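Local coordinates for cell wall surface anchor protein (Streptococcus agalactiae, PDB 4Z1P) that probably mediates adhesion of the bacterium as a surface protein of the antigen I/II type, carried on the cell wall through an LPXTG motif, at residues A34-S39 and L135-N140; V58-E63 and S110-F115; E86-L91 and M117-D122; Y238-V243 and F301-R306. All coordinates share one frame; numbering follows the deposited sequence. Where two conformers were deposited one is given.

Contact 1: A34-S39 and L135-N140; sequences AKQNFS and LDITYN
Asp136 uses its two carboxylate oxygens differently: OD1 takes the amides of Phe38 and Ser39, OD2 the ammonium of Lys35. Phe38 N donates to Asp136 OD1 at 2.8 Å on the anti side, tilted from the carboxylate plane, and Ser39 N reaches the same OD1 at 3.0 Å, nearly in line with the C-O bond. OD2 forms a salt bridge with Lys35 NZ (3.0 Å), the ammonium sitting above the carboxylate plane. Lys35 reaches it by bending at chi3 (78°), and the same NZ donates to Asn37 OD1, while Asn37 ND2 is hydrogen-bonded to Pro6 O. A water linked to Ser39 OG donates to OD2 as well. On the sheet face that carries Ala34, Gln36, Ile137 and Tyr139, Tyr139 OH donates to Gln36 OE1 over 2.7 Å from above the amide plane, with the two flat groups turned 45° apart. Ile137 CG1 touches Phe38 CE2 at 3.7 Å. Behind these contacts, antiparallel strands 29-36 and 137-145 pair through Ala34 with Tyr139 and Gln36 with Ile137. The carboxylate thus gathers two amides, an ammonium group and a water where the strand pairing ends, an environment that would be expected to favour its charged form.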
loop_
_atom_site.group_PDB
_atom_site.type_symbol
_atom_site.label_atom_id
_atom_site.label_comp_id
_atom_site.label_asym_id
_atom_site.label_seq_id
_atom_site.Cartn_x
_atom_site.Cartn_y
_atom_site.Cartn_z
ATOM N N ALA A 34 1.827 -11.360 -13.305
ATOM C CA ALA A 34 2.996 -11.465 -14.087
ATOM C C ALA A 34 2.809 -12.468 -15.135
ATOM O O ALA A 34 2.230 -13.558 -14.873
ATOM C CB ALA A 34 4.165 -11.842 -13.260
ATOM N N LYS A 35 3.358 -12.163 -16.304
ATOM C CA LYS A 35 3.258 -13.058 -17.451
ATOM C C LYS A 35 4.553 -13.509 -18.046
ATOM O O LYS A 35 5.405 -12.701 -18.409
ATOM C CB LYS A 35 2.453 -12.433 -18.568
ATOM C CG LYS A 35 0.979 -12.590 -18.397
ATOM C CD LYS A 35 0.243 -12.243 -19.674
ATOM C CE LYS A 35 0.316 -13.374 -20.673
ATOM N NZ LYS A 35 0.335 -12.757 -22.027
ATOM N N GLN A 36 4.626 -14.812 -18.218
ATOM C CA GLN A 36 5.747 -15.544 -18.787
ATOM C C GLN A 36 5.252 -15.895 -20.177
ATOM O O GLN A 36 4.274 -16.717 -20.349
ATOM C CB GLN A 36 5.992 -16.820 -17.964
ATOM C CG GLN A 36 7.086 -17.738 -18.506
ATOM C CD GLN A 36 7.336 -18.906 -17.556
ATOM O OE1 GLN A 36 6.453 -19.300 -16.800
ATOM N NE2 GLN A 36 8.540 -19.434 -17.577
ATOM N N ASN A 37 5.814 -15.210 -21.187
ATOM C CA ASN A 37 5.311 -15.324 -22.568
ATOM C C ASN A 37 5.951 -16.420 -23.374
ATOM O O ASN A 37 7.160 -16.506 -23.478
ATOM C CB ASN A 37 5.459 -13.975 -23.276
ATOM C CG ASN A 37 4.463 -12.985 -22.783
ATOM O OD1 ASN A 37 3.272 -13.266 -22.703
ATOM N ND2 ASN A 37 4.917 -11.902 -22.329
ATOM N N PHE A 38 5.106 -17.297 -23.926
ATOM C CA PHE A 38 5.558 -18.370 -24.806
ATOM C C PHE A 38 4.893 -18.338 -26.195
ATOM O O PHE A 38 5.242 -19.172 -27.010
ATOM C CB PHE A 38 5.346 -19.803 -24.188
ATOM C CG PHE A 38 6.157 -20.076 -22.972
ATOM C CD1 PHE A 38 7.481 -19.842 -22.982
ATOM C CD2 PHE A 38 5.558 -20.593 -21.775
ATOM C CE1 PHE A 38 8.266 -20.054 -21.890
ATOM C CE2 PHE A 38 6.352 -20.849 -20.690
ATOM C CZ PHE A 38 7.686 -20.591 -20.732
ATOM N N SER A 39 3.959 -17.440 -26.442
ATOM C CA SER A 39 3.181 -17.466 -27.720
ATOM C C SER A 39 4.076 -17.330 -28.942
ATOM O O SER A 39 3.809 -17.930 -30.004
ATOM C CB SER A 39 2.115 -16.394 -27.738
ATOM O OG SER A 39 2.692 -15.140 -27.617
ATOM N N LEU A 135 1.608 -21.359 -25.129
ATOM C CA LEU A 135 0.676 -21.062 -24.040
ATOM C C LEU A 135 1.401 -20.269 -22.948
ATOM O O LEU A 135 2.226 -20.794 -22.219
ATOM C CB LEU A 135 0.047 -22.339 -23.401
ATOM C CG LEU A 135 -0.762 -23.190 -24.401
ATOM C CD1 LEU A 135 -1.099 -24.613 -23.949
ATOM C CD2 LEU A 135 -2.008 -22.429 -24.844
ATOM N N ASP A 136 1.063 -19.003 -22.847
ATOM C CA ASP A 136 1.685 -18.098 -21.885
ATOM C C ASP A 136 1.244 -18.510 -20.418
ATOM O O ASP A 136 0.130 -19.032 -20.210
ATOM C CB ASP A 136 1.128 -16.754 -22.060
ATOM C CG ASP A 136 1.475 -16.104 -23.465
ATOM O OD1 ASP A 136 2.397 -16.550 -24.099
ATOM O OD2 ASP A 136 0.769 -15.148 -23.824
ATOM N N ILE A 137 2.104 -18.251 -19.461
ATOM C CA ILE A 137 1.823 -18.636 -18.061
ATOM C C ILE A 137 1.618 -17.346 -17.260
ATOM O O ILE A 137 2.456 -16.423 -17.359
ATOM C CB ILE A 137 3.035 -19.398 -17.472
ATOM C CG1 ILE A 137 3.470 -20.594 -18.337
ATOM C CG2 ILE A 137 2.784 -19.845 -16.060
ATOM C CD1 ILE A 137 2.384 -21.543 -18.798
ATOM N N THR A 138 0.564 -17.269 -16.457
ATOM C CA THR A 138 0.287 -16.127 -15.644
ATOM C C THR A 138 0.483 -16.433 -14.165
ATOM O O THR A 138 -0.084 -17.442 -13.627
ATOM C CB THR A 138 -1.102 -15.612 -15.879
ATOM O OG1 THR A 138 -1.232 -15.201 -17.250
ATOM C CG2 THR A 138 -1.358 -14.428 -14.993
ATOM N N TYR A 139 1.331 -15.636 -13.518
ATOM C CA TYR A 139 1.574 -15.797 -12.088
ATOM C C TYR A 139 0.797 -14.750 -11.363
ATOM O O TYR A 139 0.990 -13.541 -11.631
ATOM C CB TYR A 139 3.067 -15.699 -11.794
ATOM C CG TYR A 139 3.929 -16.732 -12.417
ATOM C CD1 TYR A 139 4.109 -16.795 -13.795
ATOM C CD2 TYR A 139 4.640 -17.590 -11.647
ATOM C CE1 TYR A 139 4.996 -17.672 -14.381
ATOM C CE2 TYR A 139 5.476 -18.542 -12.191
ATOM C CZ TYR A 139 5.675 -18.608 -13.544
ATOM O OH TYR A 139 6.492 -19.546 -14.108
ATOM N N ASN A 140 -0.139 -15.162 -10.488
ATOM C CA ASN A 140 -0.806 -14.197 -9.625
ATOM C C ASN A 140 -0.093 -14.203 -8.303
ATOM O O ASN A 140 -0.154 -15.179 -7.526
ATOM C CB ASN A 140 -2.310 -14.449 -9.438
ATOM C CG ASN A 140 -3.168 -13.763 -10.496
ATOM O OD1 ASN A 140 -3.764 -12.693 -10.258
ATOM N ND2 ASN A 140 -3.232 -14.356 -11.649
HETATM O O HOH W 1 1.921 -13.732 -25.617
#

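Contact 2: V58-E63 and S110-F115; sequences VDQPNE and SPVGEF
Gln60 OE1 receives Gly113 N at 3.1 Å, 16° from the carbonyl plane and with a fairly straight N-H...O angle of 160°; Val112 N lies 3.0 Å from the same Gln60 OE1. On the other branch of the amide, NE2 donates weakly to two backbone oxygens, Glu114 O across the contact and Pro61 O in its own segment, each 2.8 Å from Gln60 NE2. The glutamine chain leaves the strand with CG roughly opposite the backbone N and then bends at chi2 (75°), which carries the amide into the bend of segment 110-115. A water lies between Pro61 O and Glu114 O, close enough to donate to either. Next to this polar group, Val58 CG1 packs obliquely on Phe115 CD2 (3.8 Å), and Asp59 O rests 3.4 Å from Phe115 CB. Within the loop, Pro111 CG lies over one face of the Phe115 ring, displaced toward the rim, while Gly113 O is at its edge. The turn therefore folds back over the aromatic side chain. Segment 110-115 follows helix 98-106 and leads into strand 115-120, which pairs with strand 55-61; on its other side, strand 55-61 is bonded to strand 153-162.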
loop_
_atom_site.group_PDB
_atom_site.type_symbol
_atom_site.label_atom_id
_atom_site.label_comp_id
_atom_site.label_asym_id
_atom_site.label_seq_id
_atom_site.Cartn_x
_atom_site.Cartn_y
_atom_site.Cartn_z
ATOM N N VAL A 58 11.669 -15.531 -13.202
ATOM C CA VAL A 58 12.208 -14.876 -12.061
ATOM C C VAL A 58 11.379 -13.732 -11.664
ATOM O O VAL A 58 11.137 -12.854 -12.496
ATOM C CB VAL A 58 13.691 -14.343 -12.317
ATOM C CG1 VAL A 58 14.183 -13.506 -11.127
ATOM C CG2 VAL A 58 14.604 -15.533 -12.589
ATOM N N ASP A 59 11.002 -13.649 -10.383
ATOM C CA ASP A 59 10.422 -12.412 -9.839
ATOM C C ASP A 59 11.372 -11.768 -8.798
ATOM O O ASP A 59 11.807 -12.441 -7.841
ATOM C CB ASP A 59 9.083 -12.663 -9.186
ATOM C CG ASP A 59 8.413 -11.369 -8.736
ATOM O OD1 ASP A 59 8.922 -10.635 -7.815
ATOM O OD2 ASP A 59 7.379 -11.053 -9.309
ATOM N N GLN A 60 11.756 -10.510 -9.023
ATOM C CA GLN A 60 12.673 -9.843 -8.132
ATOM C C GLN A 60 11.998 -8.614 -7.556
ATOM O O GLN A 60 11.899 -7.573 -8.222
ATOM C CB GLN A 60 13.965 -9.547 -8.892
ATOM C CG GLN A 60 14.943 -8.460 -8.418
ATOM C CD GLN A 60 15.713 -8.850 -7.259
ATOM O OE1 GLN A 60 16.912 -9.013 -7.343
ATOM N NE2 GLN A 60 15.037 -8.989 -6.108
ATOM N N PRO A 61 11.534 -8.717 -6.333
ATOM C CA PRO A 61 11.009 -7.583 -5.574
ATOM C C PRO A 61 12.176 -6.738 -5.025
ATOM O O PRO A 61 13.268 -7.259 -4.818
ATOM C CB PRO A 61 10.245 -8.252 -4.415
ATOM C CG PRO A 61 10.721 -9.637 -4.345
ATOM C CD PRO A 61 11.535 -9.966 -5.538
ATOM N N ASN A 62 11.952 -5.492 -4.704
ATOM C CA ASN A 62 12.986 -4.733 -3.933
ATOM C C ASN A 62 12.818 -4.966 -2.424
ATOM O O ASN A 62 11.984 -5.770 -1.993
ATOM C CB ASN A 62 13.034 -3.278 -4.369
ATOM C CG ASN A 62 11.932 -2.437 -3.770
ATOM O OD1 ASN A 62 10.917 -2.933 -3.320
ATOM N ND2 ASN A 62 12.147 -1.128 -3.768
ATOM N N GLU A 63 13.603 -4.269 -1.616
ATOM C CA GLU A 63 13.673 -4.544 -0.193
ATOM C C GLU A 63 12.358 -4.271 0.519
ATOM O O GLU A 63 12.208 -4.540 1.671
ATOM C CB GLU A 63 14.864 -3.726 0.417
ATOM C CG GLU A 63 14.720 -2.194 0.373
ATOM C CD GLU A 63 15.104 -1.493 -0.945
ATOM O OE1 GLU A 63 15.417 -2.148 -2.006
ATOM O OE2 GLU A 63 15.106 -0.216 -0.906
ATOM N N SER A 110 21.034 -10.952 -13.930
ATOM C CA SER A 110 21.846 -10.741 -12.740
ATOM C C SER A 110 21.038 -9.999 -11.677
ATOM O O SER A 110 21.108 -8.790 -11.555
ATOM C CB SER A 110 23.123 -9.938 -13.094
ATOM O OG SER A 110 23.949 -9.770 -11.926
ATOM N N PRO A 111 20.214 -10.737 -10.914
ATOM C CA PRO A 111 19.339 -10.164 -9.925
ATOM C C PRO A 111 20.161 -9.594 -8.822
ATOM O O PRO A 111 21.188 -10.152 -8.476
ATOM C CB PRO A 111 18.481 -11.381 -9.472
ATOM C CG PRO A 111 18.700 -12.385 -10.565
ATOM C CD PRO A 111 20.077 -12.203 -11.011
ATOM N N VAL A 112 19.723 -8.470 -8.252
ATOM C CA VAL A 112 20.591 -7.756 -7.327
ATOM C C VAL A 112 20.539 -8.365 -5.946
ATOM O O VAL A 112 21.526 -8.268 -5.199
ATOM C CB VAL A 112 20.243 -6.267 -7.261
ATOM C CG1 VAL A 112 18.943 -5.989 -6.545
ATOM C CG2 VAL A 112 21.406 -5.473 -6.644
ATOM N N GLY A 113 19.412 -8.953 -5.581
ATOM C CA GLY A 113 19.200 -9.320 -4.173
ATOM C C GLY A 113 18.462 -10.643 -4.068
ATOM O O GLY A 113 18.784 -11.633 -4.779
ATOM N N GLU A 114 17.448 -10.605 -3.228
ATOM C CA GLU A 114 16.686 -11.782 -2.815
ATOM C C GLU A 114 15.605 -11.924 -3.907
ATOM O O GLU A 114 14.897 -10.981 -4.151
ATOM C CB GLU A 114 16.040 -11.472 -1.429
ATOM C CG GLU A 114 14.855 -12.326 -1.041
ATOM C CD GLU A 114 14.401 -12.081 0.378
ATOM O OE1 GLU A 114 14.863 -11.119 1.032
ATOM O OE2 GLU A 114 13.601 -12.882 0.854
ATOM N N PHE A 115 15.411 -13.111 -4.473
ATOM C CA PHE A 115 14.406 -13.250 -5.488
ATOM C C PHE A 115 13.777 -14.630 -5.455
ATOM O O PHE A 115 14.209 -15.499 -4.665
ATOM C CB PHE A 115 15.019 -12.979 -6.872
ATOM C CG PHE A 115 16.097 -13.938 -7.272
ATOM C CD1 PHE A 115 17.395 -13.692 -6.938
ATOM C CD2 PHE A 115 15.844 -15.035 -8.077
ATOM C CE1 PHE A 115 18.403 -14.531 -7.382
ATOM C CE2 PHE A 115 16.831 -15.908 -8.485
ATOM C CZ PHE A 115 18.131 -15.664 -8.149
HETATM O O HOH W 2 14.296 -8.765 -2.747
#

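Contact 3: E86-L91 and M117-D122; sequences EMRHVL and MWTAKD
Arg88 crosses Thr119 at about a right angle. The arginine chain is extended from CG to NE and presents the guanidinium edge to the hydroxyl, leaving Arg88 NH1 3.2 Å from Thr119 OG1. A water accepts from Arg88 NH1 and is also bonded to Thr119 OG1 (2.7 Å). Glu86 and Lys121 cross almost perpendicularly too: Glu86 OE1 lies 3.4 Å from Lys121 CE but 4.4 Å from Lys121 NZ, beyond a salt bridge, and Lys121 NZ is instead hydrogen-bonded to Ser83 O. On the other face of the sheet, Met87, in the conformer given, lies side by side with Trp118, its CB and CG near the indole NE1 before the end of the methionine leads away. In the backbone, Glu86 pairs with Thr119 and Arg88 with Met117 through four hydrogen bonds, the shortest being Glu86 N to Thr119 O at 2.6 Å. The non-hydrogen-bonded pair Met87-Trp118 lies between them. Regular antiparallel pairing here joins outer strand 85-90 to strand 115-120 in a five-stranded sheet, with Trp118 turned toward strand 65-75 of the facing sheet, as in a beta-sandwich.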
loop_
_atom_site.group_PDB
_atom_site.type_symbol
_atom_site.label_atom_id
_atom_site.label_comp_id
_atom_site.label_asym_id
_atom_site.label_seq_id
_atom_site.Cartn_x
_atom_site.Cartn_y
_atom_site.Cartn_z
ATOM N N GLU A 86 9.222 -25.895 -10.235
ATOM C CA GLU A 86 9.965 -25.831 -8.956
ATOM C C GLU A 86 10.125 -24.403 -8.452
ATOM O O GLU A 86 10.762 -23.609 -9.142
ATOM C CB GLU A 86 11.282 -26.475 -9.131
ATOM C CG GLU A 86 12.051 -26.706 -7.832
ATOM C CD GLU A 86 11.605 -27.938 -7.033
ATOM O OE1 GLU A 86 11.169 -28.947 -7.612
ATOM O OE2 GLU A 86 11.804 -27.915 -5.806
ATOM N N MET A 87 9.590 -24.112 -7.272
ATOM C CA MET A 87 9.648 -22.802 -6.614
ATOM C C MET A 87 10.990 -22.713 -5.817
ATOM O O MET A 87 11.278 -23.606 -4.930
ATOM C CB MET A 87 8.434 -22.643 -5.696
ATOM C CG MET A 87 8.272 -21.323 -4.943
ATOM S SD MET A 87 9.436 -21.101 -3.559
ATOM C CE MET A 87 8.662 -19.824 -2.605
ATOM N N ARG A 88 11.796 -21.678 -6.098
ATOM C CA ARG A 88 12.973 -21.408 -5.330
ATOM C C ARG A 88 12.898 -20.035 -4.809
ATOM O O ARG A 88 12.307 -19.163 -5.456
ATOM C CB ARG A 88 14.280 -21.579 -6.116
ATOM C CG ARG A 88 14.651 -23.010 -6.397
ATOM C CD ARG A 88 16.000 -23.141 -7.068
ATOM N NE ARG A 88 16.430 -24.557 -7.246
ATOM C CZ ARG A 88 15.996 -25.394 -8.164
ATOM N NH1 ARG A 88 15.140 -25.022 -9.105
ATOM N NH2 ARG A 88 16.503 -26.646 -8.176
ATOM N N HIS A 89 13.413 -19.824 -3.594
ATOM C CA HIS A 89 13.378 -18.539 -2.943
ATOM C C HIS A 89 14.714 -18.325 -2.267
ATOM O O HIS A 89 15.044 -19.030 -1.342
ATOM C CB HIS A 89 12.234 -18.395 -1.965
ATOM C CG HIS A 89 12.289 -17.150 -1.129
ATOM N ND1 HIS A 89 11.760 -17.077 0.140
ATOM C CD2 HIS A 89 12.847 -15.931 -1.361
ATOM C CE1 HIS A 89 11.917 -15.855 0.618
ATOM N NE2 HIS A 89 12.560 -15.136 -0.280
ATOM N N VAL A 90 15.548 -17.412 -2.806
ATOM C CA VAL A 90 16.951 -17.299 -2.379
ATOM C C VAL A 90 17.252 -15.900 -1.952
ATOM O O VAL A 90 16.684 -14.936 -2.436
ATOM C CB VAL A 90 17.960 -17.746 -3.492
ATOM C CG1 VAL A 90 17.778 -19.190 -3.861
ATOM C CG2 VAL A 90 17.927 -16.816 -4.708
ATOM N N LEU A 91 18.128 -15.775 -0.983
ATOM C CA LEU A 91 18.537 -14.463 -0.524
ATOM C C LEU A 91 19.576 -13.815 -1.500
ATOM O O LEU A 91 19.678 -12.619 -1.543
ATOM C CB LEU A 91 19.198 -14.659 0.804
ATOM C CG LEU A 91 18.338 -14.575 2.050
ATOM C CD1 LEU A 91 16.864 -14.701 1.890
ATOM C CD2 LEU A 91 18.945 -15.377 3.195
ATOM N N MET A 117 12.257 -17.786 -8.043
ATOM C CA MET A 117 12.379 -18.322 -9.336
ATOM C C MET A 117 11.624 -19.619 -9.495
ATOM O O MET A 117 11.597 -20.433 -8.550
ATOM C CB MET A 117 13.863 -18.522 -9.697
ATOM C CG MET A 117 14.121 -19.053 -11.078
ATOM S SD MET A 117 15.892 -19.141 -11.450
ATOM C CE MET A 117 16.444 -20.345 -10.342
ATOM N N TRP A 118 10.960 -19.778 -10.617
ATOM C CA TRP A 118 10.175 -21.001 -10.896
ATOM C C TRP A 118 10.771 -21.601 -12.124
ATOM O O TRP A 118 10.924 -20.900 -13.136
ATOM C CB TRP A 118 8.693 -20.645 -11.158
ATOM C CG TRP A 118 7.936 -20.200 -9.978
ATOM C CD1 TRP A 118 7.170 -21.003 -9.133
ATOM C CD2 TRP A 118 7.886 -18.903 -9.425
ATOM N NE1 TRP A 118 6.638 -20.257 -8.145
ATOM C CE2 TRP A 118 7.078 -18.967 -8.268
ATOM C CE3 TRP A 118 8.460 -17.696 -9.777
ATOM C CZ2 TRP A 118 6.788 -17.861 -7.504
ATOM C CZ3 TRP A 118 8.140 -16.583 -9.058
ATOM C CH2 TRP A 118 7.350 -16.679 -7.894
ATOM N N THR A 119 11.174 -22.842 -12.060
ATOM C CA THR A 119 11.748 -23.589 -13.149
ATOM C C THR A 119 10.950 -24.821 -13.511
ATOM O O THR A 119 10.327 -25.528 -12.595
ATOM C CB THR A 119 13.173 -24.070 -12.744
ATOM O OG1 THR A 119 13.111 -24.692 -11.497
ATOM C CG2 THR A 119 14.128 -22.914 -12.663
ATOM N N ALA A 120 10.882 -25.130 -14.799
ATOM C CA ALA A 120 10.222 -26.299 -15.227
ATOM C C ALA A 120 10.898 -27.556 -14.730
ATOM O O ALA A 120 12.063 -27.779 -14.975
ATOM C CB ALA A 120 10.017 -26.340 -16.733
ATOM N N LYS A 121 10.150 -28.414 -14.049
ATOM C CA LYS A 121 10.741 -29.623 -13.424
ATOM C C LYS A 121 11.092 -30.611 -14.519
ATOM O O LYS A 121 12.110 -31.301 -14.441
ATOM C CB LYS A 121 9.732 -30.278 -12.427
ATOM C CG LYS A 121 9.388 -29.474 -11.207
ATOM C CD LYS A 121 8.379 -30.256 -10.284
ATOM C CE LYS A 121 8.082 -29.470 -9.047
ATOM N NZ LYS A 121 6.901 -29.974 -8.255
ATOM N N ASP A 122 10.286 -30.671 -15.555
ATOM C CA ASP A 122 10.546 -31.596 -16.650
ATOM C C ASP A 122 10.528 -30.775 -17.940
ATOM O O ASP A 122 9.465 -30.547 -18.498
ATOM C CB ASP A 122 9.468 -32.655 -16.726
ATOM C CG ASP A 122 9.733 -33.684 -17.826
ATOM O OD1 ASP A 122 10.413 -33.375 -18.827
ATOM O OD2 ASP A 122 9.157 -34.762 -17.685
HETATM O O HOH W 3 14.129 -27.132 -11.124
#

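Contact 4: Y238-V243 and F301-R306; sequences YLKDKV and FIVVKR
The Tyr238 ring has Lys240 N on one face, 3.6 Å above its plane and offset toward the rim, and the Ile302 methyl CG2 at its edge, 3.7 Å from Tyr238 CE1. Tyrosine and isoleucine cross at about a right angle, and outside the pair the Tyr271 ring meets Tyr238 at about 50°. The Phe301 ring has Lys242 O near its plane, at the edge. Between these aromatic residues lies a classic beta bulge, in which Leu239 and Lys240 both face Val303. Leu239 N donates to Val303 O at 3.0 Å. Lys240 N donates more weakly to Val303 O, at 3.4 Å, while Val303 N returns a straight bond to Lys240 O (2.8 Å, 171°). Leu239 CD1 lies 4.0 Å from Lys305 CB. The lysine chain of Lys240 curls at chi3 (-61°), and its NZ donates weakly to Asp241 O. One carbonyl thus serves two successive amides, so hydrogen bonding continues through the shift of register in strand 236-245, outermost of its four-stranded sheet.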
loop_
_atom_site.group_PDB
_atom_site.type_symbol
_atom_site.label_atom_id
_atom_site.label_comp_id
_atom_site.label_asym_id
_atom_site.label_seq_id
_atom_site.Cartn_x
_atom_site.Cartn_y
_atom_site.Cartn_z
ATOM N N TYR A 238 -16.010 18.260 27.763
ATOM C CA TYR A 238 -16.226 18.356 26.315
ATOM C C TYR A 238 -17.408 19.243 26.033
ATOM O O TYR A 238 -18.464 19.050 26.618
ATOM C CB TYR A 238 -16.458 16.954 25.695
ATOM C CG TYR A 238 -16.828 17.012 24.264
ATOM C CD1 TYR A 238 -15.893 17.421 23.285
ATOM C CD2 TYR A 238 -18.119 16.694 23.854
ATOM C CE1 TYR A 238 -16.261 17.539 21.956
ATOM C CE2 TYR A 238 -18.479 16.730 22.512
ATOM C CZ TYR A 238 -17.532 17.162 21.573
ATOM O OH TYR A 238 -17.900 17.220 20.270
ATOM N N LEU A 239 -17.227 20.196 25.150
ATOM C CA LEU A 239 -18.284 21.106 24.746
ATOM C C LEU A 239 -18.754 20.851 23.350
ATOM O O LEU A 239 -19.957 20.735 23.141
ATOM C CB LEU A 239 -17.807 22.549 24.859
ATOM C CG LEU A 239 -17.394 22.946 26.294
ATOM C CD1 LEU A 239 -16.885 24.353 26.244
ATOM C CD2 LEU A 239 -18.567 22.855 27.230
ATOM N N LYS A 240 -17.852 20.715 22.380
ATOM C CA LYS A 240 -18.269 20.683 20.969
ATOM C C LYS A 240 -17.077 20.462 20.072
ATOM O O LYS A 240 -15.959 20.643 20.512
ATOM C CB LYS A 240 -18.923 21.992 20.544
ATOM C CG LYS A 240 -17.974 23.181 20.456
ATOM C CD LYS A 240 -18.635 24.527 20.085
ATOM C CE LYS A 240 -19.329 24.570 18.715
ATOM N NZ LYS A 240 -18.660 23.864 17.559
ATOM N N ASP A 241 -17.329 20.142 18.812
ATOM C CA ASP A 241 -16.266 19.968 17.848
ATOM C C ASP A 241 -16.571 20.723 16.562
ATOM O O ASP A 241 -17.642 21.345 16.366
ATOM C CB ASP A 241 -15.979 18.482 17.616
ATOM C CG ASP A 241 -17.161 17.707 17.020
ATOM O OD1 ASP A 241 -18.242 18.302 16.802
ATOM O OD2 ASP A 241 -17.005 16.479 16.787
ATOM N N LYS A 242 -15.573 20.725 15.704
ATOM C CA LYS A 242 -15.650 21.375 14.452
ATOM C C LYS A 242 -14.629 20.654 13.528
ATOM O O LYS A 242 -13.483 20.457 13.914
ATOM C CB LYS A 242 -15.221 22.788 14.598
ATOM C CG LYS A 242 -15.442 23.568 13.343
ATOM C CD LYS A 242 -15.296 25.042 13.681
ATOM C CE LYS A 242 -15.118 25.800 12.397
ATOM N NZ LYS A 242 -16.220 25.356 11.500
ATOM N N VAL A 243 -15.084 20.265 12.360
ATOM C CA VAL A 243 -14.268 19.537 11.370
ATOM C C VAL A 243 -14.244 20.292 10.061
ATOM O O VAL A 243 -15.316 20.668 9.522
ATOM C CB VAL A 243 -14.709 18.053 11.252
ATOM C CG1 VAL A 243 -16.174 17.899 10.825
ATOM C CG2 VAL A 243 -13.776 17.297 10.311
ATOM N N PHE A 301 -11.322 20.206 15.513
ATOM C CA PHE A 301 -11.075 21.132 16.596
ATOM C C PHE A 301 -12.062 20.723 17.687
ATOM O O PHE A 301 -13.255 20.739 17.439
ATOM C CB PHE A 301 -11.381 22.518 16.133
ATOM C CG PHE A 301 -10.419 23.045 15.128
ATOM C CD1 PHE A 301 -9.250 23.650 15.537
ATOM C CD2 PHE A 301 -10.630 22.837 13.763
ATOM C CE1 PHE A 301 -8.313 24.143 14.591
ATOM C CE2 PHE A 301 -9.736 23.355 12.824
ATOM C CZ PHE A 301 -8.562 23.994 13.233
ATOM N N ILE A 302 -11.541 20.298 18.830
ATOM C CA ILE A 302 -12.327 19.867 19.968
ATOM C C ILE A 302 -12.277 20.915 21.081
ATOM O O ILE A 302 -11.232 21.203 21.621
ATOM C CB ILE A 302 -11.814 18.543 20.512
ATOM C CG1 ILE A 302 -11.913 17.474 19.484
ATOM C CG2 ILE A 302 -12.615 18.110 21.713
ATOM C CD1 ILE A 302 -10.988 16.306 19.794
ATOM N N VAL A 303 -13.412 21.508 21.416
ATOM C CA VAL A 303 -13.330 22.568 22.405
ATOM C C VAL A 303 -13.846 22.021 23.727
ATOM O O VAL A 303 -14.815 21.265 23.786
ATOM C CB VAL A 303 -13.839 23.958 21.887
ATOM C CG1 VAL A 303 -14.356 23.947 20.455
ATOM C CG2 VAL A 303 -14.633 24.736 22.894
ATOM N N VAL A 304 -13.105 22.335 24.774
ATOM C CA VAL A 304 -13.390 21.795 26.071
ATOM C C VAL A 304 -13.278 22.956 27.072
ATOM O O VAL A 304 -12.691 23.996 26.773
ATOM C CB VAL A 304 -12.413 20.651 26.503
ATOM C CG1 VAL A 304 -12.450 19.512 25.508
ATOM C CG2 VAL A 304 -11.007 21.162 26.751
ATOM N N LYS A 305 -13.806 22.730 28.271
ATOM C CA LYS A 305 -13.689 23.724 29.330
ATOM C C LYS A 305 -12.923 23.055 30.453
ATOM O O LYS A 305 -13.231 21.921 30.790
ATOM C CB LYS A 305 -15.104 24.132 29.804
ATOM C CG LYS A 305 -15.090 25.407 30.655
ATOM C CD LYS A 305 -16.453 25.690 31.262
ATOM C CE LYS A 305 -16.614 27.144 31.596
ATOM N NZ LYS A 305 -18.063 27.301 31.692
ATOM N N ARG A 306 -11.971 23.793 31.046
ATOM C CA ARG A 306 -11.144 23.347 32.133
ATOM C C ARG A 306 -11.937 23.458 33.422
ATOM O O ARG A 306 -12.242 24.539 33.899
ATOM C CB ARG A 306 -9.835 24.175 32.182
ATOM C CG ARG A 306 -8.774 23.765 33.241
ATOM C CD ARG A 306 -8.415 22.260 33.238
ATOM N NE ARG A 306 -8.219 21.784 31.862
ATOM C CZ ARG A 306 -7.155 22.084 31.109
ATOM N NH1 ARG A 306 -6.181 22.795 31.636
ATOM N NH2 ARG A 306 -7.068 21.658 29.832
#

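Contacts 1, 2 and 3 belong to the antigen I/II C2-terminal domain; contact 4 follows in series in the C-terminal one, on the opposite side of the chain's centre, with its own centre 52 to 60 Å from theirs. Contact 1 lies in a four-stranded sheet. Contact 3 lies in a five-stranded sheet, which contact 2 reaches through strand 55-61 and the loop before strand 115-120. Trp118 of contact 3 packs on Tyr139 of contact 1 between the sheets. Contacts 2 and 3, centres 13 Å apart, interleave along the chain, both nested within the loop closed by contact 1. Contact 4's sheet repeats the 1-2-4-3 strand order of contact 1's, consistent with two similarly built adhesin domains in tandem.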